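Side-chain contacts in beta-N-acetylhexosaminidase (Bacteroides fragilis, PDB 4PYS), which probably hydrolyses terminal beta-linked N-acetylhexosamine residues from glycans, as other family 20 glycoside hydrolases do: residues K399-T402 with Q403-F407; W360-W363 with R364-D368; A261-D264 with S265-I268. All coordinates share one frame; numbering follows the deposited sequence.

Contact 1: residues K399-T402 with Q403-F407; sequences KGYT and QARTF. With FMT (formic acid), chain H.
Thr402 O accepts a hydrogen bond from Arg405 N at 3.0 Å, closing a type I beta turn with Gln403 and Ala404 at its corners, and this brings Tyr401 and Arg405 to 5.4 Å between their CA atoms. The guanidinium of Arg405 then lies over one face of the Tyr401 ring near its rim, the two planes 23° apart, with Tyr401 CE1 3.5 Å from Arg405 NH2. Arginine suits the place because its flat head can rest on an aromatic ring while its N-H groups work outward in their own plane. Arg405 NH1 donates to Gly400 O at 2.8 Å, arriving well above the carbonyl plane, and NE donates to a water. NH2 of Arg405 donates to a formic acid molecule, probably from the crystallisation liquor, that is also hydrogen-bonded to Asn386 ND2. A bend at chi3 (-64°) folds the head back over the ring. The water accepts from Thr402 N as well and donates to Gly400 O, so it bridges both segments. This turn belongs to the loop between helices 386-389 and 409-415 of the family 20 catalytic domain, where the Tyr401 hydroxyl is tied to Asn392. Thr402 OG1 receives a weak bond from Ala404 N at 3.4 Å. Further on, Thr406 OG1 donates to Gln403 O at 2.8 Å, and the methyl CG2 of Thr406 packs 3.3 Å from Thr402 O.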
loop_
_atom_site.group_PDB
_atom_site.type_symbol
_atom_site.label_atom_id
_atom_site.label_comp_id
_atom_site.label_asym_id
_atom_site.label_seq_id
_atom_site.Cartn_x
_atom_site.Cartn_y
_atom_site.Cartn_z
ATOM N N LYS A 399 -14.010 9.238 18.943
ATOM C CA LYS A 399 -14.354 7.883 19.386
ATOM C C LYS A 399 -13.211 7.193 20.132
ATOM O O LYS A 399 -12.744 7.698 21.150
ATOM C CB LYS A 399 -14.831 7.038 18.202
ATOM C CG LYS A 399 -16.047 7.640 17.504
ATOM C CD LYS A 399 -16.728 6.632 16.606
ATOM C CE LYS A 399 -17.963 7.230 15.948
ATOM N NZ LYS A 399 -18.615 6.253 15.021
ATOM N N GLY A 400 -12.758 6.054 19.618
ATOM C CA GLY A 400 -11.715 5.288 20.279
ATOM C C GLY A 400 -10.329 5.913 20.212
ATOM O O GLY A 400 -9.410 5.464 20.901
ATOM N N TYR A 401 -10.170 6.941 19.384
ATOM C CA TYR A 401 -8.894 7.645 19.294
ATOM C C TYR A 401 -8.828 8.807 20.296
ATOM O O TYR A 401 -9.464 9.847 20.102
ATOM C CB TYR A 401 -8.660 8.138 17.858
ATOM C CG TYR A 401 -8.646 7.022 16.841
ATOM C CD1 TYR A 401 -7.472 6.355 16.539
ATOM C CD2 TYR A 401 -9.814 6.629 16.190
ATOM C CE1 TYR A 401 -7.453 5.332 15.614
ATOM C CE2 TYR A 401 -9.807 5.603 15.267
ATOM C CZ TYR A 401 -8.627 4.952 14.989
ATOM O OH TYR A 401 -8.607 3.929 14.066
ATOM N N THR A 402 -8.076 8.621 21.378
ATOM C CA THR A 402 -7.861 9.701 22.343
ATOM C C THR A 402 -6.730 10.588 21.842
ATOM O O THR A 402 -6.210 10.375 20.752
ATOM C CB THR A 402 -7.472 9.168 23.736
ATOM O OG1 THR A 402 -6.211 8.489 23.658
ATOM C CG2 THR A 402 -8.523 8.210 24.259
ATOM N N GLN A 403 -6.349 11.576 22.644
ATOM C CA GLN A 403 -5.241 12.466 22.296
ATOM C C GLN A 403 -3.972 11.699 21.926
ATOM O O GLN A 403 -3.221 12.102 21.033
ATOM C CB GLN A 403 -4.953 13.402 23.472
ATOM C CG GLN A 403 -3.902 14.444 23.162
ATOM C CD GLN A 403 -4.324 15.363 22.028
ATOM O OE1 GLN A 403 -5.489 15.756 21.935
ATOM N NE2 GLN A 403 -3.379 15.710 21.159
ATOM N N ALA A 404 -3.741 10.583 22.608
ATOM C CA ALA A 404 -2.548 9.768 22.373
ATOM C C ALA A 404 -2.462 9.180 20.959
ATOM O O ALA A 404 -1.367 8.859 20.481
ATOM C CB ALA A 404 -2.451 8.663 23.418
ATOM N N ARG A 405 -3.604 9.016 20.295
ATOM C CA ARG A 405 -3.596 8.518 18.921
ATOM C C ARG A 405 -4.114 9.581 17.962
ATOM O O ARG A 405 -5.067 9.364 17.214
ATOM C CB ARG A 405 -4.373 7.205 18.789
ATOM C CG ARG A 405 -3.726 6.059 19.559
ATOM C CD ARG A 405 -4.297 4.703 19.158
ATOM N NE ARG A 405 -5.711 4.595 19.495
ATOM C CZ ARG A 405 -6.565 3.780 18.881
ATOM N NH1 ARG A 405 -7.838 3.757 19.247
ATOM N NH2 ARG A 405 -6.149 2.999 17.896
ATOM N N THR A 406 -3.468 10.741 18.014
ATOM C CA THR A 406 -3.709 11.823 17.071
ATOM C C THR A 406 -2.358 12.366 16.642
ATOM O O THR A 406 -1.381 12.259 17.394
ATOM C CB THR A 406 -4.521 12.988 17.698
ATOM O OG1 THR A 406 -3.787 13.589 18.774
ATOM C CG2 THR A 406 -5.872 12.490 18.231
ATOM N N PHE A 407 -2.307 12.947 15.446
ATOM C CA PHE A 407 -1.125 13.688 14.987
ATOM C C PHE A 407 -1.441 14.535 13.758
ATOM O O PHE A 407 -2.440 14.295 13.075
ATOM C CB PHE A 407 0.079 12.757 14.714
ATOM C CG PHE A 407 -0.119 11.781 13.575
ATOM C CD1 PHE A 407 0.228 12.128 12.273
ATOM C CD2 PHE A 407 -0.601 10.502 13.815
ATOM C CE1 PHE A 407 0.070 11.235 11.228
ATOM C CE2 PHE A 407 -0.759 9.599 12.763
ATOM C CZ PHE A 407 -0.424 9.962 11.481
HETATM C C FMT H . -2.476 1.622 16.731
HETATM O O1 FMT H . -1.508 1.764 17.474
HETATM O O2 FMT H . -3.618 1.999 17.018
HETATM O O HOH W 1 -6.440 6.064 21.917
#

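Contact 2: residues W360-W363 with R364-D368; sequences WWNW and RGHRD. With FMT (formic acid), chain I.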
loop_
_atom_site.group_PDB
_atom_site.type_symbol
_atom_site.label_atom_id
_atom_site.label_comp_id
_atom_site.label_asym_id
_atom_site.label_seq_id
_atom_site.Cartn_x
_atom_site.Cartn_y
_atom_site.Cartn_z
ATOM N N TRP A 360 7.173 -3.307 10.665
ATOM C CA TRP A 360 7.381 -2.681 11.968
ATOM C C TRP A 360 6.313 -1.617 12.170
ATOM O O TRP A 360 6.203 -0.695 11.359
ATOM C CB TRP A 360 8.783 -2.067 11.975
ATOM C CG TRP A 360 9.122 -1.160 13.123
ATOM C CD1 TRP A 360 8.758 -1.293 14.435
ATOM C CD2 TRP A 360 9.906 0.031 13.041
ATOM N NE1 TRP A 360 9.276 -0.242 15.172
ATOM C CE2 TRP A 360 9.983 0.580 14.336
ATOM C CE3 TRP A 360 10.549 0.691 11.987
ATOM C CZ2 TRP A 360 10.684 1.765 14.607
ATOM C CZ3 TRP A 360 11.243 1.868 12.259
ATOM C CH2 TRP A 360 11.302 2.389 13.558
ATOM N N TRP A 361 5.512 -1.740 13.229
ATOM C CA TRP A 361 4.338 -0.862 13.353
ATOM C C TRP A 361 4.083 -0.227 14.726
ATOM O O TRP A 361 3.586 0.899 14.795
ATOM C CB TRP A 361 3.066 -1.592 12.902
ATOM C CG TRP A 361 2.568 -2.590 13.909
ATOM C CD1 TRP A 361 2.902 -3.914 13.987
ATOM C CD2 TRP A 361 1.620 -2.351 14.964
ATOM N NE1 TRP A 361 2.229 -4.509 15.038
ATOM C CE2 TRP A 361 1.436 -3.569 15.648
ATOM C CE3 TRP A 361 0.913 -1.221 15.393
ATOM C CZ2 TRP A 361 0.572 -3.689 16.748
ATOM C CZ3 TRP A 361 0.059 -1.341 16.485
ATOM C CH2 TRP A 361 -0.104 -2.563 17.147
ATOM N N ASN A 362 4.374 -0.931 15.817
ATOM C CA ASN A 362 3.946 -0.408 17.116
ATOM C C ASN A 362 4.998 0.437 17.836
ATOM O O ASN A 362 5.532 0.031 18.866
ATOM C CB ASN A 362 3.420 -1.521 18.032
ATOM C CG ASN A 362 2.585 -0.981 19.175
ATOM O OD1 ASN A 362 2.477 0.234 19.361
ATOM N ND2 ASN A 362 1.987 -1.879 19.950
ATOM N N TRP A 363 5.276 1.618 17.288
ATOM C CA TRP A 363 6.182 2.572 17.927
ATOM C C TRP A 363 5.641 3.006 19.284
ATOM O O TRP A 363 6.372 3.021 20.282
ATOM C CB TRP A 363 6.359 3.804 17.037
ATOM C CG TRP A 363 7.160 4.891 17.701
ATOM C CD1 TRP A 363 6.676 5.958 18.406
ATOM C CD2 TRP A 363 8.586 5.009 17.724
ATOM N NE1 TRP A 363 7.717 6.733 18.864
ATOM C CE2 TRP A 363 8.900 6.171 18.457
ATOM C CE3 TRP A 363 9.628 4.246 17.194
ATOM C CZ2 TRP A 363 10.216 6.586 18.670
ATOM C CZ3 TRP A 363 10.933 4.664 17.402
ATOM C CH2 TRP A 363 11.216 5.822 18.133
ATOM N N ARG A 364 4.358 3.356 19.316
ATOM C CA ARG A 364 3.743 3.891 20.532
ATOM C C ARG A 364 3.878 2.935 21.710
ATOM O O ARG A 364 4.207 3.349 22.826
ATOM C CB ARG A 364 2.275 4.261 20.282
ATOM C CG ARG A 364 1.675 5.122 21.377
ATOM C CD ARG A 364 0.332 5.694 20.969
ATOM N NE ARG A 364 -0.745 4.735 21.161
ATOM C CZ ARG A 364 -1.410 4.579 22.299
ATOM N NH1 ARG A 364 -1.102 5.317 23.359
ATOM N NH2 ARG A 364 -2.381 3.682 22.382
ATOM N N GLY A 365 3.664 1.648 21.455
ATOM C CA GLY A 365 3.746 0.656 22.509
ATOM C C GLY A 365 5.127 0.074 22.747
ATOM O O GLY A 365 5.473 -0.252 23.883
ATOM N N HIS A 366 5.924 -0.063 21.693
ATOM C CA HIS A 366 7.178 -0.802 21.816
ATOM C C HIS A 366 8.381 -0.164 21.119
ATOM O O HIS A 366 9.430 -0.807 20.987
ATOM C CB HIS A 366 6.987 -2.243 21.332
ATOM C CG HIS A 366 5.988 -3.016 22.137
ATOM N ND1 HIS A 366 6.331 -3.716 23.275
ATOM C CD2 HIS A 366 4.654 -3.181 21.982
ATOM C CE1 HIS A 366 5.252 -4.287 23.780
ATOM N NE2 HIS A 366 4.221 -3.979 23.016
ATOM N N ARG A 367 8.229 1.092 20.695
ATOM C CA ARG A 367 9.293 1.830 20.006
ATOM C C ARG A 367 9.876 1.024 18.843
ATOM O O ARG A 367 9.138 0.577 17.961
ATOM C CB ARG A 367 10.395 2.254 20.991
ATOM C CG ARG A 367 9.931 3.227 22.079
ATOM C CD ARG A 367 9.442 4.544 21.478
ATOM N NE ARG A 367 9.132 5.545 22.501
ATOM C CZ ARG A 367 7.904 5.830 22.930
ATOM N NH1 ARG A 367 7.727 6.753 23.867
ATOM N NH2 ARG A 367 6.850 5.196 22.429
ATOM N N ASP A 368 11.188 0.803 18.850
ATOM C CA ASP A 368 11.832 0.110 17.733
ATOM C C ASP A 368 12.152 -1.365 18.005
ATOM O O ASP A 368 13.023 -1.937 17.345
ATOM C CB ASP A 368 13.101 0.846 17.298
ATOM C CG ASP A 368 14.110 0.971 18.414
ATOM O OD1 ASP A 368 13.716 0.844 19.593
ATOM O OD2 ASP A 368 15.298 1.207 18.111
HETATM C C FMT I . 6.255 -3.752 15.875
HETATM O O1 FMT I . 5.489 -3.428 16.770
HETATM O O2 FMT I . 5.891 -4.245 14.816
#
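Trp363 O is gripped twice by Arg367, by its backbone N at 2.7 Å and by its side-chain NH2 at 3.1 Å, the two donors reaching it from opposite faces of the carbonyl plane. A bend at chi2 folds the Arg367 chain over the face of Trp363, with CD of Arg367 in a CH-pi contact 3.7 Å from the centroid of the six-membered ring. The guanidinium follows, almost parallel to the indole at 12°. Asn362 is the N-cap of the short helix 363-366, which follows strand 356-360 of the TIM-barrel catalytic domain: its OD1 accepts from Gly365 N at 2.8 Å. Asparagine suits a cap, its short amide reaching an N-H of the first turn; Asn386 ND2 also donates to this oxygen. The ND2 of Asn362 meets the His366 ring at its edge, the planes 80° apart. A formic acid molecule accepts from Trp361 N and Asn362 N through its two oxygens and is also hydrogen-bonded to Tyr346 OH. Arg367, which leaves the helical conformation with positive phi, turns its carbonyl to Trp360, whose NE1 donates to Arg367 O at 2.9 Å, nearly straight at 166°. CZ2 of Trp360 packs against Asp368 CB.

Contact 3: residues A261-D264 with S265-I268; sequences AGKD and STLI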
loop_
_atom_site.group_PDB
_atom_site.type_symbol
_atom_site.label_atom_id
_atom_site.label_comp_id
_atom_site.label_asym_id
_atom_site.label_seq_id
_atom_site.Cartn_x
_atom_site.Cartn_y
_atom_site.Cartn_z
ATOM N N ALA A 261 -3.943 -23.882 15.547
ATOM C CA ALA A 261 -2.678 -24.350 14.980
ATOM C C ALA A 261 -2.463 -25.842 15.242
ATOM O O ALA A 261 -1.633 -26.482 14.597
ATOM C CB ALA A 261 -1.516 -23.543 15.533
ATOM N N GLY A 262 -3.216 -26.389 16.189
ATOM C CA GLY A 262 -3.071 -27.782 16.570
ATOM C C GLY A 262 -3.648 -28.777 15.582
ATOM O O GLY A 262 -3.252 -29.947 15.563
ATOM N N LYS A 263 -4.586 -28.322 14.759
ATOM C CA LYS A 263 -5.238 -29.210 13.802
ATOM C C LYS A 263 -4.559 -29.153 12.442
ATOM O O LYS A 263 -4.457 -28.085 11.844
ATOM C CB LYS A 263 -6.716 -28.848 13.656
ATOM C CG LYS A 263 -7.547 -29.137 14.887
ATOM C CD LYS A 263 -8.890 -28.433 14.808
ATOM C CE LYS A 263 -9.835 -28.966 15.861
ATOM N NZ LYS A 263 -9.211 -28.922 17.211
ATOM N N ASP A 264 -4.099 -30.305 11.958
ATOM C CA ASP A 264 -3.500 -30.391 10.629
ATOM C C ASP A 264 -4.512 -29.963 9.568
ATOM O O ASP A 264 -4.147 -29.384 8.547
ATOM C CB ASP A 264 -2.993 -31.812 10.346
ATOM C CG ASP A 264 -1.710 -32.143 11.096
ATOM O OD1 ASP A 264 -1.052 -31.208 11.595
ATOM O OD2 ASP A 264 -1.354 -33.340 11.174
ATOM N N SER A 265 -5.788 -30.247 9.823
ATOM C CA SER A 265 -6.859 -29.808 8.932
ATOM C C SER A 265 -6.906 -28.285 8.820
ATOM O O SER A 265 -7.228 -27.742 7.762
ATOM C CB SER A 265 -8.215 -30.375 9.381
ATOM O OG SER A 265 -8.505 -30.053 10.732
ATOM N N THR A 266 -6.568 -27.593 9.904
ATOM C CA THR A 266 -6.522 -26.134 9.867
ATOM C C THR A 266 -5.368 -25.649 8.993
ATOM O O THR A 266 -5.553 -24.791 8.134
ATOM C CB THR A 266 -6.417 -25.518 11.271
ATOM O OG1 THR A 266 -7.614 -25.799 12.009
ATOM C CG2 THR A 266 -6.245 -24.011 11.177
ATOM N N LEU A 267 -4.181 -26.208 9.203
ATOM C CA LEU A 267 -3.032 -25.858 8.368
ATOM C C LEU A 267 -3.306 -26.163 6.899
ATOM O O LEU A 267 -3.059 -25.330 6.029
ATOM C CB LEU A 267 -1.764 -26.577 8.840
ATOM C CG LEU A 267 -0.884 -25.744 9.777
ATOM C CD1 LEU A 267 -1.565 -25.539 11.124
ATOM C CD2 LEU A 267 0.493 -26.368 9.953
ATOM N N ILE A 268 -3.830 -27.359 6.636
ATOM C CA ILE A 268 -4.211 -27.746 5.283
ATOM C C ILE A 268 -5.246 -26.785 4.684
ATOM O O ILE A 268 -5.131 -26.387 3.522
ATOM C CB ILE A 268 -4.708 -29.213 5.247
ATOM C CG1 ILE A 268 -3.531 -30.168 5.480
ATOM C CG2 ILE A 268 -5.386 -29.528 3.926
ATOM C CD1 ILE A 268 -3.930 -31.520 6.024
#
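Lys263 and Thr266 cross at an angle just where helix 264-280 begins, Lys263 CB meeting Thr266 OG1 at 3.6 Å. That hydroxyl is hydrogen-bonded to Leu240 O, so its approach to the lysine is only packing. Ser265 OG also comes to Lys263 CB at 3.6 Å. Beyond CB the lysine chain runs on away from the helix and bends at chi4 (52°), bringing NZ to a salt bridge with Asp303. A long chain with a charged end suits this place: it also spans to the carbonyl of Cys242, one of the four cysteines that bind zinc. Lys263 occupies the N-cap position, and its carbonyl O opens the helix by accepting from Leu267 N at 3.3 Å and, weakly, from Thr266 N. Asp264 O continues the pattern with Ile268 N at 2.8 Å, a nearly straight bond of 171°. CG1 of Ile268 folds to 3.2 Å from Asp264 O. An acidic residue fits a helix's first turn, where its negative charge would probably interact favourably with the helix dipole; Asp264 also pairs with Arg307. On the buried side Leu267 sets CD1 3.6 Å from Ala261 O, which accepts from Arg307 NE, and packs on Trp322 and Phe323 of helix 316-333.

Overall arrangement
All three are local contacts within the family 20 catalytic domain, yet they sit differently. Contacts 1 and 2 are surface contacts that touch, Arg364 of the short helix lying against Ala404 and Arg405; Asn386 serves both, bonded to the formic acid of one and the cap oxygen of the other. Contact 3 is partly buried and remote, its centre 38 Å from that of contact 1 and 31 Å from that of contact 2, beside the zinc site. Both surface contacts lay an arginine on an aromatic ring and fasten it to a backbone carbonyl. Contacts 2 and 3 both stand at a helix N-terminus, but the Asn362 side chain caps one, while backbone carbonyls carry the bonds in the other.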